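PDB 5BZ1: suppressor protein MPT5 from Saccharomyces cerevisiae, which binds target mRNAs in their 3'-untranslated regions through its Pumilio homology domain and regulates them after transcription, lowering expression of HO. Local coordinates for residues N242-L247 with N255-F260; L247-F252 with L309-R314; T300-F305 with Q323-V328. All blocks are in the same frame, centred on the assembly; numbering follows the deposited sequence.

Contact 1 comes first along the chain and closes a short loop. It folds helix 244-248 against the start of helix 253-273, within Pumilio repeat 7. Contact 2 opens inside that loop, at the shared residue L247. It closes much later, at helix 309-312, so it crosses contact 1 and joins repeat 7 to repeat 8. Contact 3 opens at 300-305, before contact 2 has closed, and ends at 323-328, so it crosses contact 2 in turn. Contacts 1 and 3 follow in series. F305 of contact 3 packs on L244, S248 and L312, and so links the three contacts.

Contact 1 of 3, residues N242-L247 with N255-F260; sequences NELCQL and NVVEKF. With nucleotides of chain B.
V257 receives two leucines, one on each of its methyl branches. L244 CD1 lies 4.3 Å from V257 CG1. On the other branch, V257 CG2 faces L247 CB, also at 4.3 Å. No hydrogen bond links the segments, and the packing is apolar and buried.

The polar contacts run from helix 253-273 to the RNA of chain B, as expected for a Pumilio repeat that reads guanine. A single carboxylate oxygen, E258 OE1, accepts from both G2 N1 and G2 N2, each 2.6 Å away. CG beside the backbone N (chi1 -67°) and an extended chain bring OE1 there. Both bonds are bent, at 147° and 140°. E258 OE2 turns to T324 OG1, which should help fix the carboxylate.

The N255 amide lies between two bases. Its OD1 sits over the guanine, 3.4 Å from G2 C2, while its CG is 3.4 Å from U3 C4. N255 ND2 bonds to F252 O, which sets the amide's rotation. With an alanine here, a gap would probably open between the bases and F252 O would lose this donor.

Behind L244 stand F237 of helix 229-240 and T301, I304 and F305 of helix 288-307. V256 touches N216 and I219 of helix 215-223.

Contact 2 of 3, residues L247-F252 with L309-R314; sequences LSCLKF and LNVLIR. With nucleotides of chain B.
S248 and C249 meet L312 where Pumilio repeat 7 packs on repeat 8. This is repeat-to-repeat packing in the curved, all-helical PUF scaffold.

The contact itself is apolar. One methyl, L312 CD2, serves both residues of the 247-252 segment. It lies 3.8 Å from S248 CB and 3.9 Å from C249 SG. The sulfur also reaches V311 CG1 at 4.2 Å, at the more exposed margin. SG stands beside the backbone N of C249 (chi1 -62°), on a CB that already points at helix 309-312, and this lets it touch both V311 and L312. S248 offers its carbon to the leucine, while its hydroxyl OG bonds back to L244 O in the preceding turn. F305 of helix 288-307 packs against both S248 and L312.

The 309-314 segment has polar bonds of its own. R314 NE donates to N310 O over 3.1 Å, at an N-H...O angle of 157°, and so folds the arginine back on its own segment. The donor is tilted 17° from the carbonyl plane. I313 O accepts from Y384 OH.

The 247-252 segment also runs on to the RNA of chain B. K251 NZ donates to the ribose hydroxyl O2' of G2 at 3.1 Å. The lysine chain bends at chi3 and chi4 to get there. Its CD passes 3.6 Å above one face of the F252 ring, offset toward the rim, so the aliphatic part of K251 rests on the phenyl group. The ring in turn presents an edge to the next nucleotide: U3 O2 lies near the ring plane, 3.1 Å from F252 CD1.

Contact 3 of 3, residues T300-F305 with Q323-V328; sequences TTIDIF and QTLLDV. With nucleotides of chain B.
L325 reaches from 323-328 to 300-305, where it meets T301, I302 and F305. Its CB points toward that segment. CG stands anti to the backbone N (chi1 -173°) and carries the two methyls to different partners. CD1 goes to I302, 4.2 Å from I302 CG1. CD2 meets F305 and the backbone side of I302. It lies 3.7 Å from F305 CB and 3.8 Å from F305 CG, and it is also 4.1 Å from I302 CA. The approach to the phenyl ring is oblique, and the methyl touches the root of the ring and its CD1 side. T301 O is a more distant neighbour of this same methyl.

The contact lies at Pumilio repeat 8, which takes in F305 and L325, and this is buried helix-on-helix packing in the last repeat of the PUF domain. I261 and F265 of helix 253-273 also touch L325, so the preceding repeat shares its apolar surroundings.

Two residues earlier on the same helix, Q323 faces the RNA of chain B. Its chain is extended beyond CG, and NE2 donates to O4 of U1 at 2.9 Å, with an N-H...O angle of 154°. The other amide atom, Q323 OE1, accepts from K391 NZ of helix 385-398.

Contact 1 of 3, residues N242-L247 with N255-F260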
loop_
_atom_site.group_PDB
_atom_site.type_symbol
_atom_site.label_atom_id
_atom_site.label_comp_id
_atom_site.label_asym_id
_atom_site.label_seq_id
_atom_site.Cartn_x
_atom_site.Cartn_y
_atom_site.Cartn_z
ATOM N N ASN A 242 22.567 -3.178 -14.714
ATOM C CA ASN A 242 23.540 -2.247 -15.275
ATOM C C ASN A 242 23.718 -0.970 -14.446
ATOM O O ASN A 242 24.717 -0.267 -14.595
ATOM C CB ASN A 242 23.171 -1.896 -16.720
ATOM C CG ASN A 242 23.483 -3.021 -17.696
ATOM O OD1 ASN A 242 24.483 -3.725 -17.551
ATOM N ND2 ASN A 242 22.625 -3.191 -18.698
ATOM N N GLU A 243 22.749 -0.674 -13.581
ATOM C CA GLU A 243 22.812 0.506 -12.718
ATOM C C GLU A 243 22.893 0.123 -11.242
ATOM O O GLU A 243 22.629 0.950 -10.370
ATOM C CB GLU A 243 21.584 1.402 -12.923
ATOM C CG GLU A 243 21.637 2.334 -14.124
ATOM C CD GLU A 243 20.475 3.317 -14.145
ATOM O OE1 GLU A 243 19.699 3.342 -13.164
ATOM O OE2 GLU A 243 20.338 4.064 -15.137
ATOM N N LEU A 244 23.254 -1.127 -10.967
ATOM C CA LEU A 244 23.186 -1.662 -9.609
ATOM C C LEU A 244 24.076 -0.897 -8.633
ATOM O O LEU A 244 23.686 -0.655 -7.489
ATOM C CB LEU A 244 23.533 -3.152 -9.595
ATOM C CG LEU A 244 23.267 -3.902 -8.292
ATOM C CD1 LEU A 244 21.792 -3.823 -7.939
ATOM C CD2 LEU A 244 23.726 -5.357 -8.380
ATOM N N CYS A 245 25.263 -0.504 -9.084
ATOM C CA CYS A 245 26.180 0.242 -8.229
ATOM C C CYS A 245 25.650 1.637 -7.897
ATOM O O CYS A 245 25.666 2.053 -6.736
ATOM C CB CYS A 245 27.564 0.345 -8.866
ATOM S SG CYS A 245 28.706 1.382 -7.922
ATOM N N GLN A 246 25.180 2.356 -8.912
ATOM C CA GLN A 246 24.642 3.695 -8.689
ATOM C C GLN A 246 23.398 3.685 -7.801
ATOM O O GLN A 246 23.270 4.517 -6.902
ATOM C CB GLN A 246 24.337 4.399 -10.009
ATOM C CG GLN A 246 23.858 5.838 -9.830
ATOM C CD GLN A 246 24.778 6.659 -8.934
ATOM O OE1 GLN A 246 24.410 7.025 -7.814
ATOM N NE2 GLN A 246 25.981 6.947 -9.423
ATOM N N LEU A 247 22.486 2.748 -8.058
ATOM C CA LEU A 247 21.263 2.625 -7.263
ATOM C C LEU A 247 21.594 2.341 -5.798
ATOM O O LEU A 247 20.924 2.837 -4.893
ATOM C CB LEU A 247 20.355 1.529 -7.828
ATOM C CG LEU A 247 19.696 1.809 -9.182
ATOM C CD1 LEU A 247 19.055 0.551 -9.748
ATOM C CD2 LEU A 247 18.665 2.926 -9.072
ATOM N N ASN A 255 17.897 1.134 -0.178
ATOM C CA ASN A 255 17.057 0.259 0.637
ATOM C C ASN A 255 16.420 -0.857 -0.185
ATOM O O ASN A 255 16.212 -1.964 0.312
ATOM C CB ASN A 255 15.964 1.066 1.336
ATOM C CG ASN A 255 16.526 2.131 2.249
ATOM O OD1 ASN A 255 16.946 1.844 3.371
ATOM N ND2 ASN A 255 16.543 3.373 1.772
ATOM N N VAL A 256 16.096 -0.551 -1.437
ATOM C CA VAL A 256 15.515 -1.537 -2.337
ATOM C C VAL A 256 16.558 -2.602 -2.681
ATOM O O VAL A 256 16.250 -3.796 -2.734
ATOM C CB VAL A 256 14.989 -0.880 -3.624
ATOM C CG1 VAL A 256 14.386 -1.923 -4.554
ATOM C CG2 VAL A 256 13.955 0.185 -3.288
ATOM N N VAL A 257 17.795 -2.161 -2.905
ATOM C CA VAL A 257 18.903 -3.071 -3.190
ATOM C C VAL A 257 19.132 -4.044 -2.032
ATOM O O VAL A 257 19.266 -5.250 -2.246
ATOM C CB VAL A 257 20.205 -2.305 -3.485
ATOM C CG1 VAL A 257 21.363 -3.268 -3.682
ATOM C CG2 VAL A 257 20.033 -1.436 -4.716
ATOM N N GLU A 258 19.170 -3.516 -0.810
ATOM C CA GLU A 258 19.342 -4.343 0.384
ATOM C C GLU A 258 18.228 -5.380 0.527
ATOM O O GLU A 258 18.487 -6.549 0.811
ATOM C CB GLU A 258 19.380 -3.475 1.641
ATOM C CG GLU A 258 20.584 -2.557 1.753
ATOM C CD GLU A 258 20.659 -1.879 3.108
ATOM O OE1 GLU A 258 20.073 -0.787 3.259
ATOM O OE2 GLU A 258 21.301 -2.442 4.020
ATOM N N LYS A 259 16.986 -4.944 0.348
ATOM C CA LYS A 259 15.857 -5.856 0.468
ATOM C C LYS A 259 15.935 -6.942 -0.602
ATOM O O LYS A 259 15.608 -8.098 -0.345
ATOM C CB LYS A 259 14.530 -5.108 0.365
ATOM C CG LYS A 259 13.329 -6.005 0.620
ATOM C CD LYS A 259 12.084 -5.203 0.902
ATOM C CE LYS A 259 10.969 -6.085 1.441
ATOM N NZ LYS A 259 11.204 -6.515 2.847
ATOM N N PHE A 260 16.384 -6.561 -1.794
ATOM C CA PHE A 260 16.535 -7.497 -2.900
ATOM C C PHE A 260 17.581 -8.559 -2.557
ATOM O O PHE A 260 17.358 -9.756 -2.753
ATOM C CB PHE A 260 16.926 -6.740 -4.172
ATOM C CG PHE A 260 16.998 -7.605 -5.403
ATOM C CD1 PHE A 260 15.840 -8.034 -6.034
ATOM C CD2 PHE A 260 18.227 -7.973 -5.938
ATOM C CE1 PHE A 260 15.902 -8.827 -7.171
ATOM C CE2 PHE A 260 18.297 -8.764 -7.076
ATOM C CZ PHE A 260 17.133 -9.193 -7.690
ATOM P P G B 2 22.304 7.993 10.403
ATOM O OP1 G B 2 21.534 9.163 10.884
ATOM O OP2 G B 2 22.309 6.731 11.187
ATOM O "O5'" G B 2 21.800 7.648 8.937
ATOM C "C5'" G B 2 21.963 8.572 7.873
ATOM C "C4'" G B 2 21.158 8.154 6.675
ATOM O "O4'" G B 2 21.673 6.906 6.154
ATOM C "C3'" G B 2 19.693 7.864 6.943
ATOM O "O3'" G B 2 18.908 9.040 7.005
ATOM C "C2'" G B 2 19.322 6.929 5.798
ATOM O "O2'" G B 2 19.059 7.659 4.607
ATOM C "C1'" G B 2 20.621 6.139 5.612
ATOM N N9 G B 2 20.586 4.833 6.298
ATOM C C8 G B 2 20.652 4.569 7.648
ATOM N N7 G B 2 20.586 3.291 7.911
ATOM C C5 G B 2 20.465 2.672 6.674
ATOM C C6 G B 2 20.351 1.301 6.327
ATOM O O6 G B 2 20.336 0.314 7.068
ATOM N N1 G B 2 20.256 1.133 4.951
ATOM C C2 G B 2 20.264 2.155 4.032
ATOM N N2 G B 2 20.161 1.799 2.744
ATOM N N3 G B 2 20.366 3.434 4.341
ATOM C C4 G B 2 20.461 3.618 5.671
ATOM P P U B 3 17.468 9.017 7.727
ATOM O OP1 U B 3 16.919 10.397 7.666
ATOM O OP2 U B 3 17.605 8.365 9.056
ATOM O "O5'" U B 3 16.596 8.069 6.786
ATOM C "C5'" U B 3 15.223 7.828 7.045
ATOM C "C4'" U B 3 14.384 8.128 5.830
ATOM O "O4'" U B 3 14.823 7.331 4.700
ATOM C "C3'" U B 3 12.901 7.822 5.947
ATOM O "O3'" U B 3 12.207 8.841 6.645
ATOM C "C2'" U B 3 12.475 7.682 4.489
ATOM O "O2'" U B 3 12.263 8.958 3.901
ATOM C "C1'" U B 3 13.726 7.055 3.856
ATOM N N1 U B 3 13.604 5.590 3.689
ATOM C C2 U B 3 12.969 5.137 2.541
ATOM O O2 U B 3 12.513 5.886 1.694
ATOM N N3 U B 3 12.874 3.772 2.425
ATOM C C4 U B 3 13.347 2.834 3.322
ATOM O O4 U B 3 13.183 1.635 3.078
ATOM C C5 U B 3 13.997 3.383 4.479
ATOM C C6 U B 3 14.107 4.713 4.627
#

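Contact 2 of 3, residues L247-F252 with L309-R314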
loop_
_atom_site.group_PDB
_atom_site.type_symbol
_atom_site.label_atom_id
_atom_site.label_comp_id
_atom_site.label_asym_id
_atom_site.label_seq_id
_atom_site.Cartn_x
_atom_site.Cartn_y
_atom_site.Cartn_z
ATOM N N LEU A 247 22.486 2.748 -8.058
ATOM C CA LEU A 247 21.263 2.625 -7.263
ATOM C C LEU A 247 21.594 2.341 -5.798
ATOM O O LEU A 247 20.924 2.837 -4.893
ATOM C CB LEU A 247 20.355 1.529 -7.828
ATOM C CG LEU A 247 19.696 1.809 -9.182
ATOM C CD1 LEU A 247 19.055 0.551 -9.748
ATOM C CD2 LEU A 247 18.665 2.926 -9.072
ATOM N N SER A 248 22.640 1.550 -5.578
ATOM C CA SER A 248 23.124 1.248 -4.237
ATOM C C SER A 248 23.645 2.493 -3.519
ATOM O O SER A 248 23.696 2.527 -2.290
ATOM C CB SER A 248 24.235 0.197 -4.301
ATOM O OG SER A 248 23.752 -1.029 -4.808
ATOM N N CYS A 249 24.040 3.505 -4.289
ATOM C CA CYS A 249 24.620 4.718 -3.720
ATOM C C CYS A 249 23.632 5.880 -3.619
ATOM O O CYS A 249 24.037 7.027 -3.424
ATOM C CB CYS A 249 25.845 5.151 -4.522
ATOM S SG CYS A 249 27.184 3.935 -4.508
ATOM N N LEU A 250 22.341 5.590 -3.737
ATOM C CA LEU A 250 21.323 6.633 -3.598
ATOM C C LEU A 250 20.472 6.406 -2.348
ATOM O O LEU A 250 20.256 5.267 -1.942
ATOM C CB LEU A 250 20.459 6.717 -4.858
ATOM C CG LEU A 250 21.217 7.108 -6.129
ATOM C CD1 LEU A 250 20.342 6.955 -7.364
ATOM C CD2 LEU A 250 21.747 8.535 -6.032
ATOM N N LYS A 251 20.001 7.496 -1.745
ATOM C CA LYS A 251 19.303 7.443 -0.460
ATOM C C LYS A 251 18.143 6.447 -0.411
ATOM O O LYS A 251 18.040 5.644 0.520
ATOM C CB LYS A 251 18.783 8.834 -0.090
ATOM C CG LYS A 251 18.155 8.928 1.300
ATOM C CD LYS A 251 17.355 10.214 1.444
ATOM C CE LYS A 251 17.493 10.825 2.833
ATOM N NZ LYS A 251 17.044 9.926 3.926
ATOM N N PHE A 252 17.267 6.508 -1.407
ATOM C CA PHE A 252 16.050 5.711 -1.373
ATOM C C PHE A 252 16.226 4.324 -1.991
ATOM O O PHE A 252 15.840 3.327 -1.390
ATOM C CB PHE A 252 14.889 6.476 -2.020
ATOM C CG PHE A 252 14.628 7.821 -1.391
ATOM C CD1 PHE A 252 14.067 7.912 -0.121
ATOM C CD2 PHE A 252 14.944 8.994 -2.066
ATOM C CE1 PHE A 252 13.830 9.150 0.468
ATOM C CE2 PHE A 252 14.711 10.235 -1.488
ATOM C CZ PHE A 252 14.153 10.314 -0.218
ATOM N N LEU A 309 33.793 -2.304 -5.579
ATOM C CA LEU A 309 34.004 -2.305 -4.127
ATOM C C LEU A 309 34.552 -0.981 -3.599
ATOM O O LEU A 309 34.151 -0.513 -2.531
ATOM C CB LEU A 309 34.936 -3.457 -3.734
ATOM C CG LEU A 309 35.365 -3.580 -2.270
ATOM C CD1 LEU A 309 34.167 -3.697 -1.345
ATOM C CD2 LEU A 309 36.287 -4.772 -2.087
ATOM N N ASN A 310 35.459 -0.376 -4.359
ATOM C CA ASN A 310 36.118 0.856 -3.942
ATOM C C ASN A 310 35.163 2.044 -3.772
ATOM O O ASN A 310 35.363 2.892 -2.899
ATOM C CB ASN A 310 37.216 1.223 -4.934
ATOM C CG ASN A 310 38.168 2.254 -4.381
ATOM O OD1 ASN A 310 38.560 2.185 -3.217
ATOM N ND2 ASN A 310 38.533 3.229 -5.205
ATOM N N VAL A 311 34.141 2.106 -4.621
ATOM C CA VAL A 311 33.135 3.163 -4.546
ATOM C C VAL A 311 32.126 2.872 -3.438
ATOM O O VAL A 311 31.781 3.753 -2.649
ATOM C CB VAL A 311 32.398 3.328 -5.889
ATOM C CG1 VAL A 311 31.148 4.186 -5.731
ATOM C CG2 VAL A 311 33.326 3.929 -6.929
ATOM N N LEU A 312 31.673 1.623 -3.384
ATOM C CA LEU A 312 30.630 1.202 -2.450
ATOM C C LEU A 312 31.044 1.303 -0.977
ATOM O O LEU A 312 30.274 1.781 -0.145
ATOM C CB LEU A 312 30.182 -0.224 -2.781
ATOM C CG LEU A 312 29.413 -0.397 -4.091
ATOM C CD1 LEU A 312 29.355 -1.856 -4.500
ATOM C CD2 LEU A 312 28.003 0.165 -3.961
ATOM N N ILE A 313 32.257 0.861 -0.659
ATOM C CA ILE A 313 32.737 0.861 0.723
ATOM C C ILE A 313 32.889 2.284 1.260
ATOM O O ILE A 313 32.930 2.508 2.472
ATOM C CB ILE A 313 34.083 0.102 0.843
ATOM C CG1 ILE A 313 34.331 -0.342 2.284
ATOM C CG2 ILE A 313 35.247 0.948 0.319
ATOM C CD1 ILE A 313 35.635 -1.095 2.476
ATOM N N ARG A 314 32.945 3.237 0.335
ATOM C CA ARG A 314 33.257 4.626 0.635
ATOM C C ARG A 314 32.002 5.501 0.613
ATOM O O ARG A 314 32.002 6.624 1.123
ATOM C CB ARG A 314 34.250 5.132 -0.411
ATOM C CG ARG A 314 35.372 5.994 0.116
ATOM C CD ARG A 314 36.470 6.117 -0.937
ATOM N NE ARG A 314 37.079 4.826 -1.248
ATOM C CZ ARG A 314 38.134 4.326 -0.609
ATOM N NH1 ARG A 314 38.701 5.010 0.376
ATOM N NH2 ARG A 314 38.624 3.143 -0.956
ATOM P P U B 3 17.468 9.017 7.727
ATOM O OP1 U B 3 16.919 10.397 7.666
ATOM O OP2 U B 3 17.605 8.365 9.056
ATOM O "O5'" U B 3 16.596 8.069 6.786
ATOM C "C5'" U B 3 15.223 7.828 7.045
ATOM C "C4'" U B 3 14.384 8.128 5.830
ATOM O "O4'" U B 3 14.823 7.331 4.700
ATOM C "C3'" U B 3 12.901 7.822 5.947
ATOM O "O3'" U B 3 12.207 8.841 6.645
ATOM C "C2'" U B 3 12.475 7.682 4.489
ATOM O "O2'" U B 3 12.263 8.958 3.901
ATOM C "C1'" U B 3 13.726 7.055 3.856
ATOM N N1 U B 3 13.604 5.590 3.689
ATOM C C2 U B 3 12.969 5.137 2.541
ATOM O O2 U B 3 12.513 5.886 1.694
ATOM N N3 U B 3 12.874 3.772 2.425
ATOM C C4 U B 3 13.347 2.834 3.322
ATOM O O4 U B 3 13.183 1.635 3.078
ATOM C C5 U B 3 13.997 3.383 4.479
ATOM C C6 U B 3 14.107 4.713 4.627
ATOM P P G B 2 22.304 7.993 10.403
ATOM O OP1 G B 2 21.534 9.163 10.884
ATOM O OP2 G B 2 22.309 6.731 11.187
ATOM O "O5'" G B 2 21.800 7.648 8.937
ATOM C "C5'" G B 2 21.963 8.572 7.873
ATOM C "C4'" G B 2 21.158 8.154 6.675
ATOM O "O4'" G B 2 21.673 6.906 6.154
ATOM C "C3'" G B 2 19.693 7.864 6.943
ATOM O "O3'" G B 2 18.908 9.040 7.005
ATOM C "C2'" G B 2 19.322 6.929 5.798
ATOM O "O2'" G B 2 19.059 7.659 4.607
ATOM C "C1'" G B 2 20.621 6.139 5.612
ATOM N N9 G B 2 20.586 4.833 6.298
ATOM C C8 G B 2 20.652 4.569 7.648
ATOM N N7 G B 2 20.586 3.291 7.911
ATOM C C5 G B 2 20.465 2.672 6.674
ATOM C C6 G B 2 20.351 1.301 6.327
ATOM O O6 G B 2 20.336 0.314 7.068
ATOM N N1 G B 2 20.256 1.133 4.951
ATOM C C2 G B 2 20.264 2.155 4.032
ATOM N N2 G B 2 20.161 1.799 2.744
ATOM N N3 G B 2 20.366 3.434 4.341
ATOM C C4 G B 2 20.461 3.618 5.671
#

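Contact 3 of 3, residues T300-F305 with Q323-V328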
loop_
_atom_site.group_PDB
_atom_site.type_symbol
_atom_site.label_atom_id
_atom_site.label_comp_id
_atom_site.label_asym_id
_atom_site.label_seq_id
_atom_site.Cartn_x
_atom_site.Cartn_y
_atom_site.Cartn_z
ATOM N N THR A 300 26.106 -13.002 -9.749
ATOM C CA THR A 300 26.300 -11.829 -10.595
ATOM C C THR A 300 26.379 -10.554 -9.748
ATOM O O THR A 300 27.163 -9.648 -10.038
ATOM C CB THR A 300 25.169 -11.706 -11.633
ATOM O OG1 THR A 300 25.022 -12.950 -12.331
ATOM C CG2 THR A 300 25.466 -10.594 -12.631
ATOM N N THR A 301 25.565 -10.496 -8.697
ATOM C CA THR A 301 25.554 -9.360 -7.778
ATOM C C THR A 301 26.880 -9.247 -7.016
ATOM O O THR A 301 27.386 -8.145 -6.791
ATOM C CB THR A 301 24.378 -9.455 -6.785
ATOM O OG1 THR A 301 23.136 -9.349 -7.497
ATOM C CG2 THR A 301 24.452 -8.343 -5.745
ATOM N N ILE A 302 27.438 -10.390 -6.621
ATOM C CA ILE A 302 28.720 -10.415 -5.923
ATOM C C ILE A 302 29.825 -9.905 -6.849
ATOM O O ILE A 302 30.708 -9.163 -6.416
ATOM C CB ILE A 302 29.065 -11.826 -5.399
ATOM C CG1 ILE A 302 28.018 -12.299 -4.392
ATOM C CG2 ILE A 302 30.441 -11.847 -4.746
ATOM C CD1 ILE A 302 28.245 -13.709 -3.872
ATOM N N ASP A 303 29.762 -10.298 -8.119
ATOM C CA ASP A 303 30.711 -9.831 -9.129
ATOM C C ASP A 303 30.677 -8.307 -9.271
ATOM O O ASP A 303 31.717 -7.653 -9.319
ATOM C CB ASP A 303 30.415 -10.481 -10.485
ATOM C CG ASP A 303 30.772 -11.961 -10.527
ATOM O OD1 ASP A 303 31.575 -12.411 -9.682
ATOM O OD2 ASP A 303 30.255 -12.670 -11.420
ATOM N N ILE A 304 29.471 -7.750 -9.339
ATOM C CA ILE A 304 29.287 -6.312 -9.495
ATOM C C ILE A 304 29.816 -5.539 -8.284
ATOM O O ILE A 304 30.535 -4.550 -8.433
ATOM C CB ILE A 304 27.804 -5.969 -9.723
ATOM C CG1 ILE A 304 27.310 -6.582 -11.036
ATOM C CG2 ILE A 304 27.589 -4.465 -9.724
ATOM C CD1 ILE A 304 25.821 -6.401 -11.273
ATOM N N PHE A 305 29.459 -5.997 -7.088
ATOM C CA PHE A 305 29.933 -5.380 -5.852
ATOM C C PHE A 305 31.443 -5.529 -5.681
ATOM O O PHE A 305 32.086 -4.692 -5.052
ATOM C CB PHE A 305 29.202 -5.971 -4.644
ATOM C CG PHE A 305 27.863 -5.346 -4.381
ATOM C CD1 PHE A 305 27.556 -4.846 -3.125
ATOM C CD2 PHE A 305 26.912 -5.250 -5.389
ATOM C CE1 PHE A 305 26.320 -4.265 -2.874
ATOM C CE2 PHE A 305 25.676 -4.667 -5.142
ATOM C CZ PHE A 305 25.385 -4.176 -3.885
ATOM N N GLN A 323 27.604 -4.002 3.234
ATOM C CA GLN A 323 27.552 -4.691 4.521
ATOM C C GLN A 323 26.494 -5.795 4.554
ATOM O O GLN A 323 26.700 -6.846 5.162
ATOM C CB GLN A 323 27.304 -3.693 5.658
ATOM C CG GLN A 323 28.520 -2.850 6.035
ATOM C CD GLN A 323 28.254 -1.951 7.224
ATOM O OE1 GLN A 323 28.026 -2.426 8.338
ATOM N NE2 GLN A 323 28.273 -0.643 6.992
ATOM N N THR A 324 25.363 -5.550 3.901
ATOM C CA THR A 324 24.301 -6.547 3.827
ATOM C C THR A 324 24.770 -7.783 3.054
ATOM O O THR A 324 24.496 -8.916 3.452
ATOM C CB THR A 324 23.033 -5.960 3.187
ATOM O OG1 THR A 324 22.431 -5.029 4.094
ATOM C CG2 THR A 324 22.030 -7.058 2.851
ATOM N N LEU A 325 25.497 -7.559 1.963
ATOM C CA LEU A 325 26.012 -8.658 1.152
ATOM C C LEU A 325 27.118 -9.423 1.880
ATOM O O LEU A 325 27.294 -10.623 1.663
ATOM C CB LEU A 325 26.530 -8.133 -0.193
ATOM C CG LEU A 325 26.953 -9.184 -1.225
ATOM C CD1 LEU A 325 25.741 -9.951 -1.726
ATOM C CD2 LEU A 325 27.704 -8.556 -2.391
ATOM N N LEU A 326 27.850 -8.728 2.748
ATOM C CA LEU A 326 29.006 -9.308 3.437
ATOM C C LEU A 326 28.644 -10.038 4.731
ATOM O O LEU A 326 29.446 -10.814 5.256
ATOM C CB LEU A 326 30.051 -8.225 3.739
ATOM C CG LEU A 326 30.832 -7.615 2.576
ATOM C CD1 LEU A 326 31.790 -6.539 3.058
ATOM C CD2 LEU A 326 31.595 -8.690 1.843
ATOM N N ASP A 327 27.440 -9.792 5.241
ATOM C CA ASP A 327 27.034 -10.308 6.551
ATOM C C ASP A 327 26.792 -11.821 6.552
ATOM O O ASP A 327 25.799 -12.299 5.999
ATOM C CB ASP A 327 25.779 -9.582 7.038
ATOM C CG ASP A 327 25.531 -9.773 8.522
ATOM O OD1 ASP A 327 26.265 -10.555 9.165
ATOM O OD2 ASP A 327 24.589 -9.145 9.045
ATOM N N VAL A 328 27.691 -12.559 7.204
ATOM C CA VAL A 328 27.639 -14.022 7.245
ATOM C C VAL A 328 26.356 -14.562 7.902
ATOM O O VAL A 328 25.996 -15.725 7.713
ATOM C CB VAL A 328 28.898 -14.605 7.937
ATOM C CG1 VAL A 328 28.793 -14.470 9.450
ATOM C CG2 VAL A 328 29.111 -16.059 7.540
ATOM O "O5'" U B 1 25.829 6.574 12.667
ATOM C "C5'" U B 1 26.259 7.853 12.224
ATOM C "C4'" U B 1 26.166 7.977 10.724
ATOM O "O4'" U B 1 27.188 7.161 10.097
ATOM C "C3'" U B 1 24.868 7.497 10.093
ATOM O "O3'" U B 1 23.829 8.457 10.184
ATOM C "C2'" U B 1 25.289 7.176 8.662
ATOM O "O2'" U B 1 25.353 8.355 7.871
ATOM C "C1'" U B 1 26.715 6.654 8.868
ATOM N N1 U B 1 26.778 5.173 8.907
ATOM C C2 U B 1 26.956 4.515 7.698
ATOM O O2 U B 1 27.055 5.105 6.634
ATOM N N3 U B 1 27.008 3.144 7.779
ATOM C C4 U B 1 26.900 2.381 8.925
ATOM O O4 U B 1 26.969 1.153 8.828
ATOM C C5 U B 1 26.722 3.133 10.134
ATOM C C6 U B 1 26.670 4.472 10.092
#